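Local coordinates for protein phenazine-1-carboxylate N-methyltransferase (Pseudomonas aeruginosa, PDB 2IP2) that transfers a methyl group from S-adenosyl-L-methionine to phenazine-1-carboxylate, giving 5-methyl-phenazine-1-carboxylate in the biosynthesis of the virulence pigment pyocyanin, at residues S22-V27 against M62-A67; R241-L246 against L252-N257; E304-L309 against F314-I319. All blocks are in the same frame, centred on the assembly; numbering follows the deposited sequence.

Contact 1 of 3, residues S22-V27 against M62-A67; sequences SRCVYV and MRLLVA
Cys-24 and Val-25 meet Leu-64 and Leu-65 through apolar atoms, the CB and sulfur of Cys-24 and methyl groups of the other three, and the flat group of note, the guanidinium of Arg-23, lies on the side of its helix turned from the partner. On one face of that group CD2 of Tyr-26, one turn later, stands 3.7 Å above the Arg-23 plane, displaced toward the rim. Its nitrogens are fixed by three carbonyls: NH1 bonds Gly-103 O, while NE and NH2 reach Trp-110 O and Thr-111 O of the second subunit. The helix thus turns one flank to the dimer partner and another to residues 62-67.

On this second flank, Cys-24 points at the partner helix. Its SG is swung beside the backbone N (chi1 -73°) and comes up to the branched end of Leu-64, 3.7 Å from CD1 of Leu-64. In the same conformer, Leu-64 CD2 packs on CB of Cys-24; Leu-64 was modelled in two conformations, and this fit belongs to one of them.

Leu-65 makes the other half of the contact. Its CD2 lies 4.0 Å from CG2 of Val-25, the two side chains slanting across each other, and 4.2 Å from CB of Cys-24, so a single methyl touches two successive residues of the helix. The segment axes approach to 10.6 Å and cross at -111°. All four side chains are buried, with Phe-71 backing Leu-65 and Val-289 of the second subunit packing on Leu-64.

Steeply crossed helices packed through small apolar side-chain surfaces, beside the short hairpin 71-72/78-81, are consistent with the winged-helix-like dimerisation domain of this O-methyltransferase family.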
# COMPACT_ATOMS: atom_id res chain seq x y z
N SER A 22 -0.54 0.53 -4.72
CA SER A 22 -1.98 0.16 -4.88
C SER A 22 -2.65 1.14 -5.83
O SER A 22 -3.40 0.74 -6.74
CB SER A 22 -2.74 0.15 -3.55
OG SER A 22 -2.00 -0.50 -2.52
N ARG A 23 -2.33 2.43 -5.67
CA ARG A 23 -2.96 3.47 -6.53
C ARG A 23 -2.50 3.28 -7.97
O ARG A 23 -3.32 3.39 -8.86
CB ARG A 23 -2.69 4.90 -6.04
CG ARG A 23 -3.17 5.23 -4.60
CD ARG A 23 -4.66 4.80 -4.43
NE ARG A 23 -5.58 5.77 -5.10
CZ ARG A 23 -6.85 5.53 -5.35
NH1 ARG A 23 -7.37 4.37 -5.02
NH2 ARG A 23 -7.62 6.45 -5.89
N CYS A 24 -1.21 3.00 -8.20
CA CYS A 24 -0.71 2.74 -9.56
C CYS A 24 -1.39 1.53 -10.23
O CYS A 24 -1.76 1.61 -11.40
CB CYS A 24 0.80 2.57 -9.53
SG CYS A 24 1.66 4.12 -9.27
N VAL A 25 -1.65 0.44 -9.49
CA VAL A 25 -2.35 -0.71 -10.12
C VAL A 25 -3.81 -0.33 -10.37
O VAL A 25 -4.39 -0.69 -11.42
CB VAL A 25 -2.20 -1.99 -9.16
CG1 VAL A 25 -3.17 -3.12 -9.59
CG2 VAL A 25 -0.77 -2.43 -9.19
N TYR A 26 -4.39 0.44 -9.45
CA TYR A 26 -5.79 0.89 -9.65
C TYR A 26 -5.88 1.71 -10.97
O TYR A 26 -6.76 1.48 -11.81
CB TYR A 26 -6.28 1.66 -8.39
CG TYR A 26 -7.60 2.39 -8.66
CD1 TYR A 26 -8.81 1.67 -8.84
CD2 TYR A 26 -7.60 3.77 -8.89
CE1 TYR A 26 -10.02 2.38 -9.12
CE2 TYR A 26 -8.77 4.46 -9.18
CZ TYR A 26 -9.97 3.76 -9.30
OH TYR A 26 -11.08 4.50 -9.61
N VAL A 27 -4.94 2.62 -11.14
CA VAL A 27 -4.90 3.39 -12.33
C VAL A 27 -4.74 2.57 -13.59
O VAL A 27 -5.47 2.76 -14.56
CB VAL A 27 -3.80 4.48 -12.22
CG1 VAL A 27 -3.60 5.15 -13.61
CG2 VAL A 27 -4.14 5.56 -11.13
N MET A 62 4.42 2.98 -16.59
CA MET A 62 4.73 1.62 -17.05
C MET A 62 6.10 1.18 -16.49
O MET A 62 6.23 0.02 -16.13
CB MET A 62 4.71 1.53 -18.59
CG MET A 62 3.29 1.69 -19.24
SD MET A 62 2.20 0.35 -18.73
CE MET A 62 3.10 -1.14 -19.23
N ARG A 63 7.10 2.07 -16.45
CA ARG A 63 8.40 1.80 -15.85
C ARG A 63 8.24 1.25 -14.42
O ARG A 63 8.86 0.23 -14.04
CB ARG A 63 9.20 3.10 -15.78
CG ARG A 63 10.61 2.93 -15.42
CD ARG A 63 11.36 4.15 -16.02
NE ARG A 63 10.99 5.41 -15.37
CZ ARG A 63 11.75 6.49 -15.48
NH1 ARG A 63 12.85 6.41 -16.24
NH2 ARG A 63 11.44 7.60 -14.84
N LEU A 64 7.40 1.93 -13.64
CA LEU A 64 7.06 1.52 -12.28
C LEU A 64 6.42 0.12 -12.24
O LEU A 64 6.84 -0.76 -11.48
CB LEU A 64 6.11 2.57 -11.67
CG LEU A 64 5.75 2.38 -10.20
CD1 LEU A 64 5.36 3.73 -9.63
CD2 LEU A 64 4.61 1.36 -10.04
N LEU A 65 5.37 -0.09 -13.05
CA LEU A 65 4.62 -1.35 -12.97
C LEU A 65 5.51 -2.51 -13.42
O LEU A 65 5.44 -3.59 -12.83
CB LEU A 65 3.38 -1.29 -13.84
CG LEU A 65 2.35 -0.33 -13.21
CD1 LEU A 65 1.18 -0.03 -14.17
CD2 LEU A 65 1.81 -0.82 -11.81
N VAL A 66 6.29 -2.29 -14.47
CA VAL A 66 7.24 -3.36 -14.99
C VAL A 66 8.30 -3.69 -13.92
O VAL A 66 8.66 -4.88 -13.72
CB VAL A 66 7.95 -2.96 -16.34
CG1 VAL A 66 9.06 -3.97 -16.76
CG2 VAL A 66 6.93 -2.78 -17.51
N ALA A 67 8.80 -2.65 -13.24
CA ALA A 67 9.84 -2.87 -12.20
C ALA A 67 9.29 -3.74 -11.06
O ALA A 67 10.02 -4.53 -10.45
CB ALA A 67 10.43 -1.51 -11.65

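Contact 2 of 3, residues R241-L246 against L252-N257; sequences RIIGDL and LRLLGN
Leu-254 is the centre of the apolar packing, receiving three side chains of the loop 241-246 on one methyl, CD2. Ile-243 comes closest, with CD1 3.6 Å from CD2 of Leu-254. The bond from its CA to its CB does not point at the helix, yet the end of the chain comes nearer, and the two side chains run at a slant. Leu-246 brings CD1 to 3.8 Å from the same Leu-254 CD2, crossing it at about a right angle. Ile-242 adds CG2 from another direction, 4.1 Å from CD2 of Leu-254, although this isoleucine was modelled in two conformations and the touch is less certain. Leu-254 reaches the meeting point because its CG extends opposite the backbone N (chi1 175°), carrying the branch well out from the helix. Leu-239, Met-226 and Leu-227 also pack against this leucine.

Polar interactions act within or around the segments instead of between them. The loop is held in a turn by the bond from Leu-246 N to Ile-243 O, 2.7 Å, with a weak one from Asp-245 N to Ile-242 O. Arg-300 takes the carbonyls of Ile-243 and Leu-246 with NH1 and NH2. On the helix, Arg-253 NE and Asn-257 ND2 bond carbonyls of Leu-227 and Met-226, tying the loop of these two residues to the helix.

Arg-241, with left-handed backbone angles (phi 49°, psi 43°), begins the loop at the end of strand 236-240 and is predicted to bind S-adenosyl-L-methionine; the side chain of Ile-242 is about 7 Å from that of Asp-198, also predicted to bind it. Such a loop at a strand's C-terminal end, folded onto the following helix, belongs to the beta-alpha-beta crossover 236-240/248-261/267-272 of the Rossmann-like class I methyltransferase fold.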
# COMPACT_ATOMS: atom_id res chain seq x y z
N ARG A 241 -19.00 -18.64 4.23
CA ARG A 241 -19.10 -17.28 4.74
C ARG A 241 -20.44 -17.05 5.45
O ARG A 241 -21.07 -16.03 5.24
CB ARG A 241 -18.93 -16.27 3.60
CG ARG A 241 -17.60 -16.34 2.94
CD ARG A 241 -17.26 -15.02 2.22
NE ARG A 241 -17.40 -15.11 0.75
CZ ARG A 241 -16.52 -15.71 -0.05
NH1 ARG A 241 -15.43 -16.29 0.46
NH2 ARG A 241 -16.71 -15.73 -1.38
N ILE A 242 -20.87 -18.03 6.24
CA ILE A 242 -22.15 -17.94 6.91
C ILE A 242 -21.98 -17.96 8.44
O ILE A 242 -22.62 -17.21 9.14
CB ILE A 242 -23.19 -18.97 6.35
CG1 ILE A 242 -24.63 -18.43 6.49
CG2 ILE A 242 -23.02 -20.34 6.98
CD1 ILE A 242 -25.05 -17.32 5.47
N ILE A 243 -21.12 -18.80 8.95
CA ILE A 243 -20.92 -18.91 10.39
C ILE A 243 -20.34 -17.60 11.00
O ILE A 243 -20.78 -17.15 12.08
CB ILE A 243 -20.05 -20.15 10.71
CG1 ILE A 243 -20.87 -21.43 10.50
CG2 ILE A 243 -19.44 -20.11 12.12
CD1 ILE A 243 -22.13 -21.53 11.37
N GLY A 244 -19.40 -16.98 10.27
CA GLY A 244 -18.72 -15.75 10.72
C GLY A 244 -19.66 -14.69 11.25
O GLY A 244 -19.32 -13.90 12.14
N ASP A 245 -20.87 -14.67 10.72
CA ASP A 245 -21.78 -13.62 11.06
C ASP A 245 -22.74 -13.99 12.19
O ASP A 245 -23.53 -13.14 12.63
CB ASP A 245 -22.59 -13.20 9.82
CG ASP A 245 -23.24 -11.83 9.97
OD1 ASP A 245 -22.90 -11.09 10.92
OD2 ASP A 245 -24.10 -11.50 9.12
N LEU A 246 -22.64 -15.24 12.67
CA LEU A 246 -23.61 -15.84 13.59
C LEU A 246 -23.06 -15.92 15.01
O LEU A 246 -21.89 -16.24 15.19
CB LEU A 246 -23.99 -17.26 13.12
CG LEU A 246 -24.81 -17.48 11.83
CD1 LEU A 246 -25.11 -18.99 11.68
CD2 LEU A 246 -26.09 -16.70 11.83
N LEU A 252 -25.37 -22.77 16.74
CA LEU A 252 -25.70 -24.11 17.21
C LEU A 252 -27.05 -24.53 16.62
O LEU A 252 -27.23 -25.71 16.30
CB LEU A 252 -25.65 -24.21 18.76
CG LEU A 252 -24.31 -24.26 19.52
CD1 LEU A 252 -24.63 -24.40 21.01
CD2 LEU A 252 -23.36 -25.38 19.09
N ARG A 253 -27.97 -23.59 16.42
CA ARG A 253 -29.23 -23.95 15.73
C ARG A 253 -28.94 -24.43 14.30
O ARG A 253 -29.44 -25.46 13.88
CB ARG A 253 -30.26 -22.83 15.67
CG ARG A 253 -30.85 -22.32 17.02
CD ARG A 253 -32.16 -21.52 16.80
NE ARG A 253 -33.20 -22.36 16.18
CZ ARG A 253 -34.01 -23.18 16.85
NH1 ARG A 253 -33.96 -23.26 18.19
NH2 ARG A 253 -34.91 -23.91 16.19
N LEU A 254 -28.08 -23.72 13.58
CA LEU A 254 -27.78 -24.08 12.19
C LEU A 254 -27.11 -25.46 12.12
O LEU A 254 -27.50 -26.36 11.36
CB LEU A 254 -26.86 -22.99 11.56
CG LEU A 254 -26.39 -23.34 10.17
CD1 LEU A 254 -27.58 -23.28 9.21
CD2 LEU A 254 -25.30 -22.31 9.77
N LEU A 255 -26.10 -25.64 12.94
CA LEU A 255 -25.34 -26.87 12.94
C LEU A 255 -26.21 -28.08 13.29
O LEU A 255 -26.03 -29.16 12.71
CB LEU A 255 -24.14 -26.77 13.87
CG LEU A 255 -23.03 -25.82 13.37
CD1 LEU A 255 -22.00 -25.61 14.47
CD2 LEU A 255 -22.40 -26.36 12.11
N GLY A 256 -27.14 -27.89 14.23
CA GLY A 256 -28.12 -28.94 14.61
C GLY A 256 -29.09 -29.25 13.49
O GLY A 256 -29.41 -30.43 13.21
N ASN A 257 -29.57 -28.18 12.84
CA ASN A 257 -30.36 -28.30 11.60
C ASN A 257 -29.67 -29.16 10.54
O ASN A 257 -30.26 -30.11 10.00
CB ASN A 257 -30.77 -26.93 11.06
CG ASN A 257 -31.85 -26.26 11.91
OD1 ASN A 257 -32.50 -26.91 12.76
ND2 ASN A 257 -32.00 -24.96 11.73

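Contact 3 of 3, residues E304-L309 against F314-I319; sequences EVVDLL and FAVERI
Leu-309 meets Phe-314 and Val-316 along its length. Its CB lies 4.2 Å from CB of Phe-314, where the chain has turned back from helix into strand. CG stands beside the backbone N (chi1 -76°). From there CD1 heads roughly along the strand and reaches 4.1 Å from CG2 of Val-316, the two side chains roughly perpendicular; the other methyl, CD2, turns across to Leu-255 of helix 248-261. Leu-309 also packs on Ile-329 and Val-270 of the sheet.

Its carbonyl closes the turn. Phe-314 N donates to Leu-309 O at 2.9 Å, and the donor sits 37° out of the carbonyl plane. The same oxygen lies at the edge of the Phe-314 ring, near its plane, while the ring itself leads away from the helix toward Met-262 and Val-268.

This is the last helix-to-strand passage of the methyltransferase fold: helix 302-311 packs over this end of the sheet, and strand 314-322, outermost within the chain, pairs antiparallel with 326-333. A classic beta bulge, Glu-317 and Arg-318 opposite Val-330, shifts the alternation, and Ile-319 faces the helix as Val-316 does.

CG2 of Val-306 touches both, 3.9 Å from CG2 of Val-316 and 4.2 Å from CD1 of Ile-319. Nearby, a water donates to Val-306 O at 2.9 Å and, weakly, to Phe-314 O.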
# COMPACT_ATOMS: atom_id res chain seq x y z
N GLU A 304 -11.50 -21.71 17.37
CA GLU A 304 -12.88 -21.37 17.70
C GLU A 304 -13.84 -22.09 16.75
O GLU A 304 -14.90 -22.53 17.18
CB GLU A 304 -13.11 -19.85 17.67
CG GLU A 304 -12.38 -19.04 18.78
CD GLU A 304 -12.50 -17.47 18.66
OE1 GLU A 304 -12.52 -16.88 17.55
OE2 GLU A 304 -12.57 -16.80 19.72
N VAL A 305 -13.47 -22.25 15.48
CA VAL A 305 -14.44 -22.86 14.55
C VAL A 305 -14.54 -24.37 14.81
O VAL A 305 -15.60 -24.95 14.85
CB VAL A 305 -14.15 -22.52 13.06
CG1 VAL A 305 -15.05 -23.38 12.15
CG2 VAL A 305 -14.35 -20.96 12.80
N VAL A 306 -13.39 -24.97 15.04
CA VAL A 306 -13.31 -26.40 15.36
C VAL A 306 -14.11 -26.69 16.65
O VAL A 306 -14.94 -27.64 16.67
CB VAL A 306 -11.84 -26.83 15.44
CG1 VAL A 306 -11.67 -28.17 16.12
CG2 VAL A 306 -11.16 -26.83 14.01
N ASP A 307 -13.91 -25.87 17.68
CA ASP A 307 -14.62 -26.04 18.96
C ASP A 307 -16.14 -25.83 18.85
O ASP A 307 -16.93 -26.49 19.52
CB ASP A 307 -14.08 -25.08 20.02
CG ASP A 307 -12.73 -25.48 20.52
OD1 ASP A 307 -12.26 -26.59 20.17
OD2 ASP A 307 -12.12 -24.64 21.23
N LEU A 308 -16.52 -24.89 17.99
CA LEU A 308 -17.93 -24.60 17.75
C LEU A 308 -18.56 -25.79 17.04
O LEU A 308 -19.70 -26.20 17.38
CB LEU A 308 -18.09 -23.30 16.96
CG LEU A 308 -19.51 -22.93 16.52
CD1 LEU A 308 -20.53 -22.81 17.67
CD2 LEU A 308 -19.52 -21.64 15.67
N LEU A 309 -17.83 -26.35 16.08
CA LEU A 309 -18.27 -27.56 15.34
C LEU A 309 -18.53 -28.73 16.29
O LEU A 309 -19.61 -29.34 16.23
CB LEU A 309 -17.26 -27.98 14.28
CG LEU A 309 -17.32 -27.07 13.02
CD1 LEU A 309 -16.21 -27.47 12.04
CD2 LEU A 309 -18.67 -27.16 12.35
N PHE A 314 -20.29 -32.16 15.84
CA PHE A 314 -19.40 -32.52 14.73
C PHE A 314 -17.93 -32.80 15.08
O PHE A 314 -17.38 -32.21 16.02
CB PHE A 314 -19.47 -31.47 13.61
CG PHE A 314 -20.78 -31.47 12.90
CD1 PHE A 314 -21.02 -32.36 11.85
CD2 PHE A 314 -21.79 -30.62 13.31
CE1 PHE A 314 -22.26 -32.38 11.21
CE2 PHE A 314 -23.04 -30.63 12.67
CZ PHE A 314 -23.26 -31.52 11.62
N ALA A 315 -17.31 -33.68 14.29
CA ALA A 315 -15.89 -34.04 14.35
C ALA A 315 -15.15 -33.60 13.07
O ALA A 315 -15.47 -34.08 12.01
CB ALA A 315 -15.74 -35.57 14.50
N VAL A 316 -14.16 -32.72 13.20
CA VAL A 316 -13.35 -32.31 12.04
C VAL A 316 -12.57 -33.44 11.46
O VAL A 316 -11.85 -34.15 12.17
CB VAL A 316 -12.35 -31.16 12.36
CG1 VAL A 316 -11.58 -30.80 11.09
CG2 VAL A 316 -13.10 -29.98 12.87
N GLU A 317 -12.73 -33.61 10.15
CA GLU A 317 -12.05 -34.64 9.38
C GLU A 317 -10.83 -34.10 8.63
O GLU A 317 -9.80 -34.78 8.48
CB GLU A 317 -13.02 -35.21 8.36
CG GLU A 317 -12.34 -35.95 7.21
CD GLU A 317 -13.27 -36.21 6.06
OE1 GLU A 317 -14.46 -36.52 6.33
OE2 GLU A 317 -12.82 -36.08 4.89
N ARG A 318 -10.94 -32.87 8.15
CA ARG A 318 -9.90 -32.31 7.30
C ARG A 318 -9.93 -30.83 7.43
O ARG A 318 -11.01 -30.26 7.49
CB ARG A 318 -10.30 -32.54 5.85
CG ARG A 318 -9.51 -33.45 5.11
CD ARG A 318 -10.25 -33.67 3.82
NE ARG A 318 -9.48 -33.15 2.71
CZ ARG A 318 -9.86 -33.26 1.45
NH1 ARG A 318 -10.99 -33.87 1.15
NH2 ARG A 318 -9.07 -32.76 0.52
N ILE A 319 -8.75 -30.20 7.39
CA ILE A 319 -8.69 -28.75 7.21
C ILE A 319 -7.80 -28.50 6.02
O ILE A 319 -6.66 -29.00 5.99
CB ILE A 319 -8.11 -28.03 8.46
CG1 ILE A 319 -8.96 -28.38 9.69
CG2 ILE A 319 -8.01 -26.49 8.25
CD1 ILE A 319 -8.37 -27.84 11.01
O HOH W 1 -14.52 -30.45 16.13

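Overall arrangement
The three contacts follow one another along the chain and divide between its two halves. Contact 1 lies in the N-terminal dimerisation region, across the chain's centre from the others, its own centre about 41 Å from that of contact 2 and about 42 Å from that of contact 3. Contacts 2 and 3, centres about 13 Å apart, belong to the cofactor-binding domain: contact 2 packs beside its mixed seven-stranded sheet, and contact 3 includes the outermost strand 314-322. They touch where helices 248-261 and 302-311 meet: Leu-255 CD2 packs 3.8 Å from Leu-309 CD2, and Ile-243 meets Leu-308. Packing thus runs from the predicted S-adenosyl-L-methionine loop to the sheet edge, while contact 1 lies where the second subunit, including its helix 282-295, packs against the N-terminal region.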